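Putative cell surface protein (Streptococcus pyogenes, PDB 4OFQ) is an antigen I/II-family adhesin (AspA), probably contributing to bacterial attachment from the cell surface, and is represented here by its calcium-binding, beta-sandwich C-terminal region. Local coordinates at residues 68-72 with 73-77. Numbering follows the deposited sequence.
With CA (calcium ion), chain C.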
loop_
_atom_site.group_PDB
_atom_site.type_symbol
_atom_site.label_atom_id
_atom_site.label_comp_id
_atom_site.label_asym_id
_atom_site.label_seq_id
_atom_site.Cartn_x
_atom_site.Cartn_y
_atom_site.Cartn_z
ATOM N N ASP A 68 -18.106 -5.696 5.737
ATOM C CA ASP A 68 -16.856 -4.990 5.601
ATOM C C ASP A 68 -17.060 -3.914 4.565
ATOM O O ASP A 68 -17.257 -4.204 3.389
ATOM C CB ASP A 68 -15.706 -5.902 5.188
ATOM C CG ASP A 68 -14.378 -5.156 5.152
ATOM O OD1 ASP A 68 -14.232 -4.256 4.301
ATOM O OD2 ASP A 68 -13.500 -5.465 5.981
ATOM N N ASP A 69 -17.015 -2.669 5.024
ATOM C CA ASP A 69 -17.202 -1.500 4.187
ATOM C C ASP A 69 -15.829 -0.913 3.863
ATOM O O ASP A 69 -15.251 -0.152 4.650
ATOM C CB ASP A 69 -18.079 -0.477 4.933
ATOM C CG ASP A 69 -18.368 0.769 4.122
ATOM O OD1 ASP A 69 -17.746 0.965 3.059
ATOM O OD2 ASP A 69 -19.218 1.576 4.563
ATOM N N TYR A 70 -15.306 -1.280 2.702
ATOM C CA TYR A 70 -14.024 -0.754 2.242
ATOM C C TYR A 70 -14.286 0.494 1.418
ATOM O O TYR A 70 -15.359 0.624 0.817
ATOM C CB TYR A 70 -13.284 -1.795 1.396
ATOM C CG TYR A 70 -14.061 -2.264 0.169
ATOM C CD1 TYR A 70 -14.932 -3.350 0.242
ATOM C CD2 TYR A 70 -13.920 -1.625 -1.057
ATOM C CE1 TYR A 70 -15.654 -3.774 -0.873
ATOM C CE2 TYR A 70 -14.629 -2.047 -2.179
ATOM C CZ TYR A 70 -15.489 -3.126 -2.078
ATOM O OH TYR A 70 -16.179 -3.547 -3.202
ATOM N N LYS A 71 -13.326 1.419 1.395
ATOM C CA LYS A 71 -13.462 2.609 0.550
ATOM C C LYS A 71 -13.324 2.198 -0.914
ATOM O O LYS A 71 -12.223 1.868 -1.383
ATOM C CB LYS A 71 -12.400 3.642 0.901
ATOM C CG LYS A 71 -12.461 4.891 0.043
ATOM C CD LYS A 71 -11.570 5.968 0.630
ATOM C CE LYS A 71 -11.419 7.150 -0.316
ATOM N NZ LYS A 71 -10.519 8.187 0.298
ATOM N N ASP A 72 -14.429 2.226 -1.644
ATOM C CA ASP A 72 -14.429 1.616 -2.972
ATOM C C ASP A 72 -13.692 2.425 -4.051
ATOM O O ASP A 72 -13.438 1.917 -5.133
ATOM C CB ASP A 72 -15.848 1.183 -3.403
ATOM C CG ASP A 72 -16.787 2.354 -3.672
ATOM O OD1 ASP A 72 -16.335 3.438 -4.101
ATOM O OD2 ASP A 72 -18.006 2.169 -3.470
ATOM N N GLU A 73 -13.349 3.672 -3.744
ATOM C CA GLU A 73 -12.526 4.492 -4.641
ATOM C C GLU A 73 -11.060 4.082 -4.544
ATOM O O GLU A 73 -10.272 4.295 -5.468
ATOM C CB GLU A 73 -12.656 5.971 -4.279
ATOM C CG GLU A 73 -11.856 6.911 -5.175
ATOM C CD GLU A 73 -11.542 8.249 -4.515
ATOM O OE1 GLU A 73 -12.196 8.590 -3.504
ATOM O OE2 GLU A 73 -10.631 8.954 -5.007
ATOM N N ALA A 74 -10.701 3.484 -3.417
ATOM C CA ALA A 74 -9.310 3.200 -3.096
ATOM C C ALA A 74 -9.003 1.713 -3.220
ATOM O O ALA A 74 -8.077 1.302 -3.926
ATOM C CB ALA A 74 -9.004 3.684 -1.679
ATOM N N ILE A 75 -9.793 0.910 -2.522
ATOM C CA ILE A 75 -9.601 -0.524 -2.507
ATOM C C ILE A 75 -10.342 -1.169 -3.664
ATOM O O ILE A 75 -11.498 -0.848 -3.923
ATOM C CB ILE A 75 -10.080 -1.109 -1.159
ATOM C CG1 ILE A 75 -8.993 -0.903 -0.101
ATOM C CG2 ILE A 75 -10.409 -2.569 -1.285
ATOM C CD1 ILE A 75 -9.479 -1.026 1.334
ATOM N N ASP A 76 -9.658 -2.047 -4.389
ATOM C CA ASP A 76 -10.319 -2.891 -5.384
ATOM C C ASP A 76 -11.079 -4.024 -4.681
ATOM O O ASP A 76 -10.488 -5.025 -4.287
ATOM C CB ASP A 76 -9.285 -3.467 -6.359
ATOM C CG ASP A 76 -9.908 -4.375 -7.409
ATOM O OD1 ASP A 76 -11.162 -4.434 -7.495
ATOM O OD2 ASP A 76 -9.138 -5.028 -8.147
ATOM N N GLY A 77 -12.391 -3.870 -4.516
ATOM C CA GLY A 77 -13.162 -4.882 -3.805
ATOM C C GLY A 77 -13.099 -6.271 -4.432
ATOM O O GLY A 77 -13.191 -7.288 -3.755
HETATM CA CA CA C . -17.756 1.028 0.709
HETATM O O HOH W 1 -10.012 10.020 -1.969
HETATM O O HOH W 2 -17.056 2.968 -0.444
#
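K71 O accepts from two successive amides, A74 N at 3.0 Å and I75 N at 2.8 Å, so residues 71-74 form a type I β-turn nested in a wider i-to-i+4 α-turn. The two donors share the oxygen by coming from different directions, I75 N almost head-on (C=O...N angle 175°) and A74 N from above the carbonyl plane. In this β-sandwich adhesin domain the turn carries the chain from strand 64-70 of one sheet to the short, weakly bonded strand 75-76, which pairs with strand 149-157 of another sheet. The Y70 ring and I75 meet at a slant: CG2 of I75 approaches CD2 of Y70 at 3.6 Å. A chi1 of 58° places CG of Y70 between the backbone N and the carbonyl carbon, and the ring extends to G77, where OH of Y70 lies 3.4 Å from CA of G77; the hydroxyl's hydrogen-bond partner is NE2 of H101. Just before the turn, D69 OD1 and Y70 O each bind calcium at 2.4 Å, and main-chain oxygens of V124 and E126 add two ligands. Water 2 is a further ligand and accepts from D72 N, while D72 OD2 takes E126 N, tying the turn to the metal site in the second shell. At the outer side, K71 and E73 extend alongside each other; K71 NZ bonds D165 O, and water 1 accepts from K71 NZ at 3.0 Å and donates to E73 OE1 at 3.0 Å.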